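Local coordinates for protein Ika8 (Synthetic construct, PDB 6G6O) that folds as a computationally designed, symmetrical eight-bladed beta-propeller of the WD40 type, with no biological function assigned to it, at residues 180-183 against 188-191; 236-241 against 245-250; 277-282 against 286-291. One frame throughout, in Å; residues are numbered along the deposited sequence.

Contact 1 (180-183 against 188-191); sequences ALAF and VVSG
The two inner strands of a WD40 propeller blade pair here as an antiparallel beta hairpin, Ala-182 facing Val-189 and Ala-180 facing Gly-191 as hydrogen-bonded pairs. Ala-182 N reaches Val-189 O at 2.8 Å, and Val-189 N returns the bond to Ala-182 O, also at 2.8 Å. The Ala-180 and Gly-191 pair is less even: Gly-191 N lies 2.8 Å from Ala-180 O, while the bond from Ala-180 N to Gly-191 O is weak at 3.5 Å, and that same oxygen also accepts from Thr-179 OG1. Side chains alternate between the faces. On the face of Ala-180, Ala-182 and Val-189, Ala-182 CB meets Val-189 CG1 at 3.9 Å. With chi1 at 52°, Val-189 holds CG1 between its own backbone N and carbonyl carbon, a placement that presses this methyl to 3.3 Å from Ala-182 O. Phe-223 of the next blade packs over this face. On the other face Leu-181 and Phe-183 send their ends away from the partner strand, onto strands 138-144 and 147-152 of the preceding blade. Beside them, buried Ser-190 OG is hydrogen-bonded to His-174 NE2 and Trp-200 NE1, the Ser-His-Trp part of the network familiar from WD40 repeats. Nearer the turn, on the face of Leu-181 and Ser-190, Phe-183 CB rests against Val-188 CG2 at 3.6 Å.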
# COMPACT_ATOMS: atom_id res chain seq x y z
N ALA A 180 1.92 -7.27 -4.56
CA ALA A 180 2.48 -5.96 -4.86
C ALA A 180 3.17 -6.01 -6.21
O ALA A 180 3.46 -7.08 -6.74
CB ALA A 180 3.46 -5.50 -3.77
N LEU A 181 3.42 -4.82 -6.76
CA LEU A 181 4.10 -4.69 -8.05
C LEU A 181 4.66 -3.28 -8.18
O LEU A 181 4.36 -2.40 -7.37
CB LEU A 181 3.15 -5.02 -9.21
CG LEU A 181 1.78 -4.34 -9.23
CD1 LEU A 181 1.81 -3.09 -10.09
CD2 LEU A 181 0.72 -5.30 -9.73
N ALA A 182 5.49 -3.08 -9.20
CA ALA A 182 6.09 -1.78 -9.49
C ALA A 182 6.57 -1.79 -10.94
O ALA A 182 6.71 -2.84 -11.56
CB ALA A 182 7.24 -1.46 -8.54
N PHE A 183 6.84 -0.59 -11.47
CA PHE A 183 7.19 -0.47 -12.87
C PHE A 183 7.93 0.84 -13.14
O PHE A 183 7.65 1.86 -12.50
CB PHE A 183 5.95 -0.55 -13.77
CG PHE A 183 5.09 0.69 -13.72
CD1 PHE A 183 4.24 0.92 -12.65
CD2 PHE A 183 5.14 1.62 -14.75
CE1 PHE A 183 3.45 2.05 -12.61
CE2 PHE A 183 4.35 2.76 -14.71
CZ PHE A 183 3.51 2.97 -13.64
N VAL A 188 8.52 -4.19 -15.68
CA VAL A 188 7.41 -4.33 -14.75
C VAL A 188 7.75 -5.50 -13.85
O VAL A 188 8.06 -6.59 -14.35
CB VAL A 188 6.08 -4.55 -15.47
CG1 VAL A 188 5.05 -5.15 -14.52
CG2 VAL A 188 5.58 -3.26 -16.07
N VAL A 189 7.75 -5.28 -12.55
CA VAL A 189 8.02 -6.33 -11.57
C VAL A 189 6.75 -6.55 -10.76
O VAL A 189 6.12 -5.58 -10.31
CB VAL A 189 9.21 -5.99 -10.67
CG1 VAL A 189 9.04 -4.61 -10.04
CG2 VAL A 189 9.40 -7.06 -9.60
N SER A 190 6.35 -7.81 -10.61
CA SER A 190 5.18 -8.16 -9.83
C SER A 190 5.54 -9.29 -8.87
O SER A 190 6.46 -10.07 -9.13
CB SER A 190 4.01 -8.59 -10.72
OG SER A 190 4.31 -9.77 -11.44
N GLY A 191 4.82 -9.35 -7.77
CA GLY A 191 5.00 -10.42 -6.80
C GLY A 191 3.68 -11.00 -6.38
O GLY A 191 2.71 -10.27 -6.15

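Contact 2 (236-241 against 245-250); sequences TVKVWY and GQELVS
Trp-240 meets Gly-245 along the edge of its indole: Gly-245 CA lies in the ring plane, 3.4 Å from Trp-240 CE3. The ring is turned there because CG sits between the backbone N and the carbonyl carbon of Trp-240 (chi1 49°). The paired backbones bring Trp-240 CB to 3.2 Å from Gln-246 O. That oxygen accepts from Tyr-241 N at 2.9 Å, and Gly-245 N closes the turn on Tyr-241 O at 2.8 Å. Further along, Leu-248 N points almost straight (176°) at Val-239 O, 2.6 Å away. The apolar side is carried by Val-239, whose CG1 meets Leu-248 CB at 3.7 Å, the two side chains crossing at about a right angle, while its CB touches Val-249 CG1 at 3.7 Å. Lys-238 runs its aliphatic part past the Glu-247 carboxylate, but the charged ends stay 5.0 Å apart, Lys-238 NZ to Glu-247 OE1, too far for a salt bridge, though the opposite charges may still attract weakly.

In the second shell, His-214 NE2 is hydrogen-bonded to Gly-245 O and its ring packs edge-to-face with Trp-240, while Trp-240 NE1 makes a weak bond to Ser-230 OG. Replacing the tryptophan with an alanine would probably open a gap beside Gly-245, leave the His-214 ring without its aromatic partner and take the indole bond from Ser-230. Ile-227 and Val-229 of the adjacent strand back Val-239.

The short axes of 237-241 and the weakly bonded strand at about 247-249 stand at 121°, and the bonds described lie toward the turn; the two form the outer hairpin of a WD40 propeller blade, ending in its loosely bonded edge strand.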
# COMPACT_ATOMS: atom_id res chain seq x y z
N THR A 236 9.26 -14.73 8.65
CA THR A 236 10.54 -14.43 8.02
C THR A 236 10.44 -13.17 7.17
O THR A 236 9.55 -13.05 6.33
CB THR A 236 10.99 -15.62 7.16
OG1 THR A 236 9.96 -15.94 6.21
CG2 THR A 236 11.26 -16.83 8.03
N VAL A 237 11.36 -12.24 7.40
CA VAL A 237 11.50 -11.03 6.60
C VAL A 237 12.80 -11.14 5.82
O VAL A 237 13.88 -11.23 6.42
CB VAL A 237 11.49 -9.77 7.47
CG1 VAL A 237 11.57 -8.52 6.60
CG2 VAL A 237 10.25 -9.73 8.34
N LYS A 238 12.70 -11.14 4.50
CA LYS A 238 13.86 -11.39 3.65
C LYS A 238 14.08 -10.23 2.69
O LYS A 238 13.14 -9.53 2.30
CB LYS A 238 13.70 -12.70 2.87
CG LYS A 238 13.89 -13.92 3.75
CD LYS A 238 13.43 -15.20 3.08
CE LYS A 238 13.66 -16.39 3.99
NZ LYS A 238 13.10 -17.65 3.44
N VAL A 239 15.34 -10.02 2.33
CA VAL A 239 15.76 -8.97 1.41
C VAL A 239 16.61 -9.61 0.33
O VAL A 239 17.64 -10.22 0.62
CB VAL A 239 16.55 -7.86 2.14
CG1 VAL A 239 17.35 -7.05 1.13
CG2 VAL A 239 15.61 -6.97 2.93
N TRP A 240 16.18 -9.47 -0.93
CA TRP A 240 16.87 -10.12 -2.02
C TRP A 240 16.78 -9.26 -3.28
O TRP A 240 15.95 -8.35 -3.37
CB TRP A 240 16.33 -11.54 -2.28
CG TRP A 240 14.84 -11.66 -2.38
CD1 TRP A 240 13.91 -11.25 -1.47
CD2 TRP A 240 14.11 -12.25 -3.46
NE1 TRP A 240 12.64 -11.55 -1.92
CE2 TRP A 240 12.74 -12.16 -3.14
CE3 TRP A 240 14.48 -12.85 -4.67
CZ2 TRP A 240 11.74 -12.65 -3.98
CZ3 TRP A 240 13.48 -13.32 -5.51
CH2 TRP A 240 12.13 -13.22 -5.16
N TYR A 241 17.64 -9.57 -4.24
CA TYR A 241 17.83 -8.75 -5.42
C TYR A 241 16.90 -9.20 -6.54
O TYR A 241 16.70 -10.40 -6.76
CB TYR A 241 19.28 -8.82 -5.89
CG TYR A 241 19.68 -7.72 -6.85
CD1 TYR A 241 19.57 -6.39 -6.49
CD2 TYR A 241 20.17 -8.02 -8.11
CE1 TYR A 241 19.94 -5.38 -7.36
CE2 TYR A 241 20.54 -7.02 -8.99
CZ TYR A 241 20.42 -5.70 -8.61
OH TYR A 241 20.79 -4.70 -9.48
N GLY A 245 17.73 -12.85 -7.77
CA GLY A 245 17.04 -13.60 -6.75
C GLY A 245 17.87 -13.93 -5.53
O GLY A 245 17.34 -14.53 -4.59
N GLN A 246 19.14 -13.55 -5.51
CA GLN A 246 20.00 -13.83 -4.37
C GLN A 246 19.62 -12.93 -3.19
O GLN A 246 19.30 -11.75 -3.37
CB GLN A 246 21.46 -13.62 -4.74
CG GLN A 246 21.80 -12.19 -5.15
CD GLN A 246 23.28 -11.99 -5.41
OE1 GLN A 246 23.96 -12.87 -5.92
NE2 GLN A 246 23.78 -10.81 -5.05
N GLU A 247 19.67 -13.50 -1.99
CA GLU A 247 19.39 -12.72 -0.79
C GLU A 247 20.51 -11.72 -0.55
O GLU A 247 21.69 -12.00 -0.80
CB GLU A 247 19.23 -13.64 0.41
CG GLU A 247 17.93 -14.43 0.41
CD GLU A 247 17.55 -14.95 1.78
OE1 GLU A 247 17.70 -16.17 2.02
OE2 GLU A 247 17.10 -14.14 2.61
N LEU A 248 20.14 -10.53 -0.07
CA LEU A 248 21.10 -9.45 0.11
C LEU A 248 21.50 -9.23 1.56
O LEU A 248 22.55 -8.62 1.81
CB LEU A 248 20.53 -8.14 -0.46
CG LEU A 248 20.49 -8.04 -1.98
CD1 LEU A 248 19.98 -6.68 -2.41
CD2 LEU A 248 21.86 -8.32 -2.58
N VAL A 249 20.70 -9.70 2.52
CA VAL A 249 21.04 -9.57 3.94
C VAL A 249 20.19 -10.57 4.71
O VAL A 249 19.09 -10.94 4.27
CB VAL A 249 20.83 -8.12 4.44
CG1 VAL A 249 19.35 -7.79 4.56
CG2 VAL A 249 21.55 -7.90 5.76
N SER A 250 20.70 -11.00 5.86
CA SER A 250 20.02 -11.98 6.70
C SER A 250 19.41 -11.27 7.90
O SER A 250 20.13 -10.71 8.74
CB SER A 250 21.00 -13.06 7.16
OG SER A 250 20.38 -13.95 8.08

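Contact 3 (277-282 against 286-291); sequences IKVWDI and QLLRDH
The indole of Trp-280 carries Leu-287 CD1 on one face, with Lys-278 CB over the same face, both offset toward the rim, in the outer hairpin of a WD40 propeller blade. The leucine methyl makes a CH-pi contact: Leu-287 CD1 lies 3.6 Å from the centroid of the Trp-280 five-membered ring, 23° off its normal. With CG anti to the backbone N (chi1 -173°) and chi2 near 70°, Leu-287 turns CD1 over the indole. Trp-280 NE1 has a weak hydrogen bond to Glu-252 OE1, and at the far end of the hairpin the ring of His-291 meets that of Trp-320.

Pairing is regular at one end, where Ile-277 N bonds to His-291 O at 2.6 Å. It then slips by one residue at a classic beta bulge: Leu-288 and Arg-289 both face Val-279. Arg-289 N bonds to Val-279 O at 3.1 Å; a second approach to that oxygen, from Leu-288 N, is bent and too short to be relied on. Beyond the bulge Asp-281 N reaches Gln-286 O at 3.1 Å, and the Asp-281 carboxylate holds the turn by accepting from Leu-283 N and Thr-284 N through OD1.

Lys-278 CG passes Asp-290 CB at 3.9 Å, yet the amine continues away to bond Gly-253 O, leaving Lys-278 NZ 6.4 Å from Asp-290 OD1. On the opposite face, Val-279 sets its methyl CG1 against Leu-288 CB at 3.8 Å.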
# COMPACT_ATOMS: atom_id res chain seq x y z
N ILE A 277 7.07 -4.72 16.38
CA ILE A 277 7.58 -3.90 15.30
C ILE A 277 9.10 -3.87 15.40
O ILE A 277 9.64 -3.38 16.40
CB ILE A 277 7.01 -2.47 15.33
CG1 ILE A 277 5.53 -2.49 14.93
CG2 ILE A 277 7.80 -1.56 14.41
CD1 ILE A 277 4.92 -1.12 14.82
N LYS A 278 9.77 -4.40 14.39
CA LYS A 278 11.22 -4.43 14.34
C LYS A 278 11.73 -3.51 13.24
O LYS A 278 11.04 -3.28 12.24
CB LYS A 278 11.73 -5.86 14.11
CG LYS A 278 11.31 -6.85 15.18
CD LYS A 278 11.96 -8.20 14.97
CE LYS A 278 11.49 -9.20 16.01
NZ LYS A 278 12.19 -10.51 15.90
N VAL A 279 12.94 -2.99 13.44
CA VAL A 279 13.54 -2.03 12.52
C VAL A 279 14.98 -2.44 12.29
O VAL A 279 15.77 -2.54 13.24
CB VAL A 279 13.48 -0.59 13.07
CG1 VAL A 279 14.26 0.35 12.17
CG2 VAL A 279 12.04 -0.13 13.21
N TRP A 280 15.34 -2.70 11.03
CA TRP A 280 16.70 -3.05 10.66
C TRP A 280 17.30 -1.98 9.76
O TRP A 280 16.59 -1.16 9.18
CB TRP A 280 16.77 -4.39 9.93
CG TRP A 280 16.24 -5.57 10.67
CD1 TRP A 280 16.94 -6.44 11.45
CD2 TRP A 280 14.88 -6.03 10.68
NE1 TRP A 280 16.11 -7.40 11.95
CE2 TRP A 280 14.84 -7.17 11.49
CE3 TRP A 280 13.71 -5.58 10.08
CZ2 TRP A 280 13.66 -7.88 11.73
CZ3 TRP A 280 12.54 -6.28 10.31
CH2 TRP A 280 12.52 -7.41 11.12
N ASP A 281 18.62 -2.02 9.64
CA ASP A 281 19.34 -1.32 8.59
C ASP A 281 19.71 -2.35 7.54
O ASP A 281 20.40 -3.33 7.84
CB ASP A 281 20.57 -0.60 9.14
CG ASP A 281 21.39 0.08 8.06
OD1 ASP A 281 21.97 -0.62 7.20
OD2 ASP A 281 21.46 1.33 8.06
N ILE A 282 19.25 -2.14 6.30
CA ILE A 282 19.41 -3.14 5.25
C ILE A 282 20.88 -3.36 4.89
O ILE A 282 21.21 -4.39 4.29
CB ILE A 282 18.61 -2.73 4.00
CG1 ILE A 282 18.16 -3.97 3.23
CG2 ILE A 282 19.42 -1.82 3.10
CD1 ILE A 282 17.38 -3.64 1.98
N GLN A 286 21.79 -5.00 11.03
CA GLN A 286 21.63 -4.85 12.47
C GLN A 286 20.22 -4.40 12.80
O GLN A 286 19.71 -3.44 12.20
CB GLN A 286 22.64 -3.86 13.03
CG GLN A 286 22.46 -3.57 14.51
CD GLN A 286 23.12 -2.27 14.94
OE1 GLN A 286 22.90 -1.22 14.33
NE2 GLN A 286 23.93 -2.34 15.99
N LEU A 287 19.59 -5.08 13.75
CA LEU A 287 18.30 -4.65 14.28
C LEU A 287 18.46 -3.30 14.96
O LEU A 287 18.99 -3.21 16.07
CB LEU A 287 17.77 -5.69 15.26
CG LEU A 287 16.36 -5.51 15.82
CD1 LEU A 287 15.32 -5.75 14.74
CD2 LEU A 287 16.15 -6.47 16.98
N LEU A 288 18.02 -2.23 14.28
CA LEU A 288 18.08 -0.90 14.89
C LEU A 288 17.23 -0.85 16.16
O LEU A 288 17.71 -0.45 17.22
CB LEU A 288 17.61 0.16 13.89
CG LEU A 288 18.44 0.39 12.63
CD1 LEU A 288 18.14 1.77 12.06
CD2 LEU A 288 19.92 0.24 12.91
N ARG A 289 15.98 -1.28 16.06
CA ARG A 289 15.07 -1.28 17.19
C ARG A 289 14.09 -2.43 17.04
O ARG A 289 13.69 -2.78 15.92
CB ARG A 289 14.31 0.04 17.32
CG ARG A 289 15.11 1.17 17.95
CD ARG A 289 15.52 0.84 19.37
NE ARG A 289 14.43 0.23 20.12
CZ ARG A 289 14.47 -1.00 20.63
NH1 ARG A 289 15.56 -1.75 20.47
NH2 ARG A 289 13.43 -1.48 21.30
N ASP A 290 13.71 -3.02 18.17
CA ASP A 290 12.60 -3.96 18.23
C ASP A 290 11.71 -3.54 19.38
O ASP A 290 12.20 -3.22 20.47
CB ASP A 290 13.07 -5.41 18.40
CG ASP A 290 13.43 -5.75 19.84
OD1 ASP A 290 12.51 -6.13 20.61
OD2 ASP A 290 14.62 -5.65 20.20
N HIS A 291 10.40 -3.51 19.14
CA HIS A 291 9.46 -3.09 20.17
C HIS A 291 8.15 -3.83 19.98
O HIS A 291 7.73 -4.10 18.85
CB HIS A 291 9.21 -1.58 20.13
CG HIS A 291 8.28 -1.11 21.20
ND1 HIS A 291 7.16 -0.35 20.93
CD2 HIS A 291 8.28 -1.30 22.54
CE1 HIS A 291 6.52 -0.09 22.05
NE2 HIS A 291 7.18 -0.65 23.05

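Overall arrangement
From the N terminus, the chain makes contact 1 first, closing the tight turn at 185-186 between the two inner strands of one blade. It continues through that blade into the next, where contact 2 closes the turn 242-244 between the two outer strands; contact 3 does the same around 283-285 one blade further on. The three follow in series, none nesting or crossing. Contacts 1 and 2 lie in adjoining blades but do not touch, their centres about 17 Å and their nearest atoms about 8 Å apart. Contacts 2 and 3 touch directly, Val-239 CG1 meeting Ile-282 CD1 at 3.5 Å, which joins the outer parts of adjacent blades.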